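Local coordinates for cycloserine biosynthesis protein DcsG (Streptomyces lavendulae, PDB 6JIL) that catalyses the ATP-dependent cyclization of O-ureido-D-serine to the antibiotic D-cycloserine, as a magnesium-requiring ligase of the ATP-grasp family, at residues Gly2-Val7 and Trp45-Val51; Tyr17-Leu22 and Pro275-Thr280. One frame throughout, in Å; residues are numbered along the deposited sequence.

Contact 1: Gly2-Val7 and Trp45-Val51; sequences GILALV and WSRFEAV
Ala5 lays its methyl over one face of the Phe48 ring: CB of Ala5 stands 3.4 Å from the ring centroid and only 8° off the ring normal, a CH-pi contact in which the small side chain lets the ring settle directly on the strand. At the edge of the same ring, in its plane, lies the carbonyl oxygen of Ile3. The indole of Trp45 is met obliquely by Val7, whose CG2 comes within 3.7 Å of Trp45 CZ3, and more loosely by the Ala5 methyl. The backbones belong to the four-stranded parallel sheet near the N-terminus, where strand 4-8 lies between strands 33-37 and 50-55; the chain enters strand 50-55 after the 3-10 turn at Trp45-Arg47. That turn brings both aromatic residues to the sheet face carrying Ala5 and Val51. With CG anti to its carbonyl carbon (chi1 -52°), Phe48 sets its ring across that face, where Glu34 and Cys36 of strand 33-37 also touch it; Trp45 packs edge-to-face on Phe69 of helix 63-76. Two backbone bonds join the segments. Glu49 N donates to Ile3 O at 3.0 Å, and Ala5 N reaches Ala50 O at 3.2 Å in an almost straight N-H...O line (178°). Ala5 and Val51 form the parallel bridge, and the branched Val51 suits the strand, placing CG2 3.8 Å from Ala5 CB. From the other face Leu4 turns its CD2 methyl back over the neighbouring strand, 3.5 Å from Ala50 O. Farther along, the two valines meet methyl to methyl, Val7 CG2 lying 3.4 Å from Val51 CG1.

Contact 2: Tyr17-Leu22 and Pro275-Thr280; sequences YDMPPL and PSLNLT
Asp18 OD2 is gripped by Leu279 N, which donates to it at 2.9 Å, and by a water 2.6 Å from this OD2 that donates to it and accepts from Thr280 N. The other oxygen, Asp18 OD1, takes Leu277 N at 2.7 Å and a weak bond from Asn278 N. Leu277 N and Leu279 N each arrive on the syn side, well out of the carboxylate plane. An aspartate suits this buried place because its short chain offers two acceptors to nearby amides; a long, weak ion pair from Arg54 NH2 to OD1 probably helps them offset the charge. Its CG lies anti to the carbonyl carbon (chi1 -63°), which carries the carboxylate from the lead-in to helix 19-28 across to the loop between strand 265-271 and helix 285-296. This loop of the ATP-grasp region also borders the active site: Ser276 OG and Asn278 OD1 both bond to Arg220, an inferred catalytic residue, and Ser276 O accepts from Arg254, another. Apolar groups complete the contact. Leu279 lays its branched end alongside Asp18, and its CD1 sits 4.0 Å from Leu22 CB. Beside it the ring of Pro21 crosses Thr280 obliquely, with Pro21 CG 3.7 Å from Thr280 CG2.

Overall arrangement
Contact 1 lies within the N-terminal parallel sheet, whereas contact 2 joins the helix that follows its first strand to a loop some 250 residues later; their centres are 19 Å apart. They meet directly through Leu6, whose CD1 lies 3.6 Å from the selenium (SE) of Met19, a selenomethionine in this crystal, and 4.2 Å from CD2 of Leu22. Strand 50-55 gives a second connection: it begins in contact 1 and farther on carries Arg54, which donates to Pro275 O in contact 2. Contact 1 lies away from the catalytic and nucleotide-binding sites. Contact 2 borders the metal site, with the side chain of Pro275 about 3 Å from that of the magnesium ligand Glu271 and about 8 Å from a bound magnesium ion.

Contact 1: Gly2-Val7 and Trp45-Val51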
loop_
_atom_site.group_PDB
_atom_site.type_symbol
_atom_site.label_atom_id
_atom_site.label_comp_id
_atom_site.label_asym_id
_atom_site.label_seq_id
_atom_site.Cartn_x
_atom_site.Cartn_y
_atom_site.Cartn_z
ATOM N N GLY A 2 -17.408 -1.075 -23.318
ATOM C CA GLY A 2 -16.353 -1.495 -22.347
ATOM C C GLY A 2 -15.781 -0.321 -21.572
ATOM O O GLY A 2 -14.561 -0.167 -21.464
ATOM N N ILE A 3 -16.670 0.505 -21.031
ATOM C CA ILE A 3 -16.260 1.667 -20.262
ATOM C C ILE A 3 -15.621 1.182 -18.957
ATOM O O ILE A 3 -16.131 0.272 -18.298
ATOM C CB ILE A 3 -17.479 2.598 -20.008
ATOM C CG1 ILE A 3 -17.119 4.041 -20.348
ATOM C CG2 ILE A 3 -17.922 2.521 -18.579
ATOM C CD1 ILE A 3 -18.337 4.955 -20.410
ATOM N N LEU A 4 -14.486 1.786 -18.612
ATOM C CA LEU A 4 -13.721 1.426 -17.421
ATOM C C LEU A 4 -13.884 2.475 -16.328
ATOM O O LEU A 4 -13.672 3.670 -16.567
ATOM C CB LEU A 4 -12.234 1.330 -17.777
ATOM C CG LEU A 4 -11.295 0.378 -17.030
ATOM C CD1 LEU A 4 -9.876 0.919 -17.127
ATOM C CD2 LEU A 4 -11.697 0.232 -15.590
ATOM N N ALA A 5 -14.253 2.030 -15.130
ATOM C CA ALA A 5 -14.415 2.945 -14.007
ATOM C C ALA A 5 -13.100 3.032 -13.241
ATOM O O ALA A 5 -12.501 2.008 -12.924
ATOM C CB ALA A 5 -15.525 2.456 -13.084
ATOM N N LEU A 6 -12.633 4.249 -12.982
ATOM C CA LEU A 6 -11.402 4.453 -12.218
ATOM C C LEU A 6 -11.879 5.085 -10.906
ATOM O O LEU A 6 -12.267 6.251 -10.869
ATOM C CB LEU A 6 -10.443 5.386 -12.971
ATOM C CG LEU A 6 -9.977 4.911 -14.363
ATOM C CD1 LEU A 6 -9.038 5.937 -14.972
ATOM C CD2 LEU A 6 -9.278 3.560 -14.266
ATOM N N VAL A 7 -11.867 4.300 -9.834
ATOM C CA VAL A 7 -12.367 4.754 -8.546
ATOM C C VAL A 7 -11.468 5.663 -7.723
ATOM O O VAL A 7 -10.288 5.391 -7.520
ATOM C CB VAL A 7 -12.773 3.552 -7.661
ATOM C CG1 VAL A 7 -13.476 4.042 -6.393
ATOM C CG2 VAL A 7 -13.687 2.624 -8.440
ATOM N N TRP A 45 -22.936 1.389 -11.159
ATOM C CA TRP A 45 -21.766 0.552 -11.388
ATOM C C TRP A 45 -22.000 -0.606 -12.352
ATOM O O TRP A 45 -21.051 -1.190 -12.874
ATOM C CB TRP A 45 -21.219 0.056 -10.047
ATOM C CG TRP A 45 -20.833 1.205 -9.148
ATOM C CD1 TRP A 45 -21.653 1.892 -8.294
ATOM C CD2 TRP A 45 -19.560 1.864 -9.092
ATOM N NE1 TRP A 45 -20.974 2.937 -7.716
ATOM C CE2 TRP A 45 -19.687 2.944 -8.188
ATOM C CE3 TRP A 45 -18.325 1.650 -9.723
ATOM C CZ2 TRP A 45 -18.620 3.813 -7.894
ATOM C CZ3 TRP A 45 -17.267 2.509 -9.434
ATOM C CH2 TRP A 45 -17.423 3.579 -8.524
ATOM N N SER A 46 -23.266 -0.915 -12.608
ATOM C CA SER A 46 -23.616 -1.994 -13.524
ATOM C C SER A 46 -23.275 -1.606 -14.965
ATOM O O SER A 46 -23.184 -2.465 -15.836
ATOM C CB SER A 46 -25.114 -2.308 -13.426
ATOM O OG SER A 46 -25.901 -1.275 -13.996
ATOM N N ARG A 47 -23.089 -0.309 -15.203
ATOM C CA ARG A 47 -22.765 0.199 -16.538
ATOM C C ARG A 47 -21.351 -0.116 -17.011
ATOM O O ARG A 47 -21.096 -0.121 -18.213
ATOM C CB ARG A 47 -22.919 1.721 -16.600
ATOM C CG ARG A 47 -24.325 2.257 -16.647
ATOM C CD ARG A 47 -24.277 3.770 -16.872
ATOM N NE ARG A 47 -23.468 4.444 -15.855
ATOM C CZ ARG A 47 -22.333 5.098 -16.094
ATOM N NH1 ARG A 47 -21.848 5.181 -17.328
ATOM N NH2 ARG A 47 -21.679 5.667 -15.090
ATOM N N PHE A 48 -20.435 -0.351 -16.077
ATOM C CA PHE A 48 -19.046 -0.619 -16.432
ATOM C C PHE A 48 -18.700 -2.061 -16.787
ATOM O O PHE A 48 -19.313 -3.008 -16.299
ATOM C CB PHE A 48 -18.119 -0.160 -15.304
ATOM C CG PHE A 48 -18.346 1.255 -14.874
ATOM C CD1 PHE A 48 -19.086 1.538 -13.735
ATOM C CD2 PHE A 48 -17.843 2.309 -15.625
ATOM C CE1 PHE A 48 -19.319 2.851 -13.355
ATOM C CE2 PHE A 48 -18.072 3.623 -15.254
ATOM C CZ PHE A 48 -18.811 3.897 -14.116
ATOM N N GLU A 49 -17.694 -2.206 -17.642
ATOM C CA GLU A 49 -17.208 -3.512 -18.070
ATOM C C GLU A 49 -16.389 -4.029 -16.900
ATOM O O GLU A 49 -16.437 -5.201 -16.553
ATOM C CB GLU A 49 -16.295 -3.357 -19.292
ATOM C CG GLU A 49 -16.141 -4.606 -20.134
ATOM C CD GLU A 49 -17.281 -4.771 -21.128
ATOM O OE1 GLU A 49 -17.360 -5.835 -21.787
ATOM O OE2 GLU A 49 -18.096 -3.827 -21.256
ATOM N N ALA A 50 -15.629 -3.126 -16.302
ATOM C CA ALA A 50 -14.792 -3.452 -15.165
ATOM C C ALA A 50 -14.538 -2.199 -14.336
ATOM O O ALA A 50 -14.873 -1.085 -14.738
ATOM C CB ALA A 50 -13.471 -4.044 -15.629
ATOM N N VAL A 51 -13.935 -2.403 -13.174
ATOM C CA VAL A 51 -13.625 -1.323 -12.258
ATOM C C VAL A 51 -12.197 -1.465 -11.749
ATOM O O VAL A 51 -11.725 -2.575 -11.520
ATOM C CB VAL A 51 -14.601 -1.344 -11.054
ATOM C CG1 VAL A 51 -14.123 -0.411 -9.970
ATOM C CG2 VAL A 51 -15.996 -0.934 -11.515
#

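Contact 2: Tyr17-Leu22 and Pro275-Thr280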
loop_
_atom_site.group_PDB
_atom_site.type_symbol
_atom_site.label_atom_id
_atom_site.label_comp_id
_atom_site.label_asym_id
_atom_site.label_seq_id
_atom_site.Cartn_x
_atom_site.Cartn_y
_atom_site.Cartn_z
ATOM N N TYR A 17 -1.703 12.069 -8.438
ATOM C CA TYR A 17 -0.892 12.536 -9.561
ATOM C C TYR A 17 -0.939 11.590 -10.751
ATOM O O TYR A 17 -0.621 11.987 -11.869
ATOM C CB TYR A 17 0.555 12.741 -9.102
ATOM C CG TYR A 17 0.617 13.458 -7.781
ATOM C CD1 TYR A 17 1.214 12.865 -6.671
ATOM C CD2 TYR A 17 -0.017 14.689 -7.610
ATOM C CE1 TYR A 17 1.169 13.480 -5.415
ATOM C CE2 TYR A 17 -0.069 15.308 -6.361
ATOM C CZ TYR A 17 0.522 14.700 -5.271
ATOM O OH TYR A 17 0.446 15.302 -4.032
ATOM N N ASP A 18 -1.370 10.354 -10.512
ATOM C CA ASP A 18 -1.443 9.353 -11.569
ATOM C C ASP A 18 -2.659 9.463 -12.500
ATOM O O ASP A 18 -2.577 9.098 -13.672
ATOM C CB ASP A 18 -1.409 7.947 -10.950
ATOM C CG ASP A 18 -0.108 7.660 -10.205
ATOM O OD1 ASP A 18 -0.165 6.975 -9.156
ATOM O OD2 ASP A 18 0.969 8.106 -10.669
HETATM N N MSE A 19 -3.775 9.974 -11.998
HETATM C CA MSE A 19 -4.983 10.051 -12.824
HETATM C C MSE A 19 -4.836 10.750 -14.178
HETATM O O MSE A 19 -5.253 10.207 -15.200
HETATM C CB MSE A 19 -6.135 10.690 -12.051
HETATM C CG MSE A 19 -7.500 10.343 -12.643
HETATM SE SE MSE A 19 -7.876 8.414 -12.615
HETATM C CE MSE A 19 -8.402 8.270 -10.751
ATOM N N PRO A 20 -4.256 11.962 -14.207
ATOM C CA PRO A 20 -4.098 12.658 -15.493
ATOM C C PRO A 20 -3.342 11.821 -16.534
ATOM O O PRO A 20 -3.834 11.600 -17.640
ATOM C CB PRO A 20 -3.347 13.934 -15.108
ATOM C CG PRO A 20 -3.844 14.212 -13.719
ATOM C CD PRO A 20 -3.844 12.823 -13.082
ATOM N N PRO A 21 -2.131 11.348 -16.197
ATOM C CA PRO A 21 -1.395 10.542 -17.174
ATOM C C PRO A 21 -2.065 9.193 -17.484
ATOM O O PRO A 21 -1.979 8.696 -18.608
ATOM C CB PRO A 21 -0.021 10.380 -16.522
ATOM C CG PRO A 21 -0.326 10.454 -15.061
ATOM C CD PRO A 21 -1.323 11.566 -14.981
ATOM N N LEU A 22 -2.733 8.607 -16.493
ATOM C CA LEU A 22 -3.404 7.323 -16.697
ATOM C C LEU A 22 -4.547 7.462 -17.694
ATOM O O LEU A 22 -4.763 6.577 -18.525
ATOM C CB LEU A 22 -3.932 6.760 -15.368
ATOM C CG LEU A 22 -4.798 5.487 -15.445
ATOM C CD1 LEU A 22 -4.087 4.408 -16.270
ATOM C CD2 LEU A 22 -5.099 4.973 -14.034
ATOM N N PRO A 275 -2.778 1.436 -5.328
ATOM C CA PRO A 275 -1.479 2.076 -5.122
ATOM C C PRO A 275 -1.202 3.355 -5.881
ATOM O O PRO A 275 -1.687 3.567 -6.999
ATOM C CB PRO A 275 -0.515 1.004 -5.572
ATOM C CG PRO A 275 -1.233 0.469 -6.792
ATOM C CD PRO A 275 -2.642 0.296 -6.258
ATOM N N SER A 276 -0.415 4.213 -5.254
ATOM C CA SER A 276 0.042 5.405 -5.929
ATOM C C SER A 276 1.138 4.701 -6.729
ATOM O O SER A 276 1.922 3.925 -6.165
ATOM C CB SER A 276 0.655 6.387 -4.940
ATOM O OG SER A 276 1.583 7.247 -5.582
ATOM N N LEU A 277 1.184 4.935 -8.031
ATOM C CA LEU A 277 2.172 4.263 -8.875
ATOM C C LEU A 277 3.365 5.107 -9.325
ATOM O O LEU A 277 4.338 4.563 -9.838
ATOM C CB LEU A 277 1.456 3.670 -10.089
ATOM C CG LEU A 277 0.429 2.592 -9.727
ATOM C CD1 LEU A 277 -0.548 2.379 -10.872
ATOM C CD2 LEU A 277 1.155 1.296 -9.399
ATOM N N ASN A 278 3.290 6.423 -9.136
ATOM C CA ASN A 278 4.365 7.340 -9.534
ATOM C C ASN A 278 4.573 7.342 -11.046
ATOM O O ASN A 278 5.706 7.419 -11.532
ATOM C CB ASN A 278 5.683 6.968 -8.837
ATOM C CG ASN A 278 5.594 7.069 -7.328
ATOM O OD1 ASN A 278 5.176 8.089 -6.794
ATOM N ND2 ASN A 278 5.988 6.011 -6.637
ATOM N N LEU A 279 3.472 7.267 -11.787
ATOM C CA LEU A 279 3.525 7.250 -13.246
ATOM C C LEU A 279 4.279 8.431 -13.844
ATOM O O LEU A 279 4.993 8.276 -14.834
ATOM C CB LEU A 279 2.104 7.223 -13.821
ATOM C CG LEU A 279 1.216 6.042 -13.416
ATOM C CD1 LEU A 279 -0.141 6.159 -14.108
ATOM C CD2 LEU A 279 1.901 4.731 -13.783
ATOM N N THR A 280 4.127 9.606 -13.243
ATOM C CA THR A 280 4.772 10.809 -13.751
ATOM C C THR A 280 6.280 10.875 -13.518
ATOM O O THR A 280 6.933 11.845 -13.916
ATOM C CB THR A 280 4.095 12.080 -13.174
ATOM O OG1 THR A 280 4.280 12.132 -11.755
ATOM C CG2 THR A 280 2.596 12.054 -13.468
HETATM O O HOH W 1 2.672 10.036 -10.465
#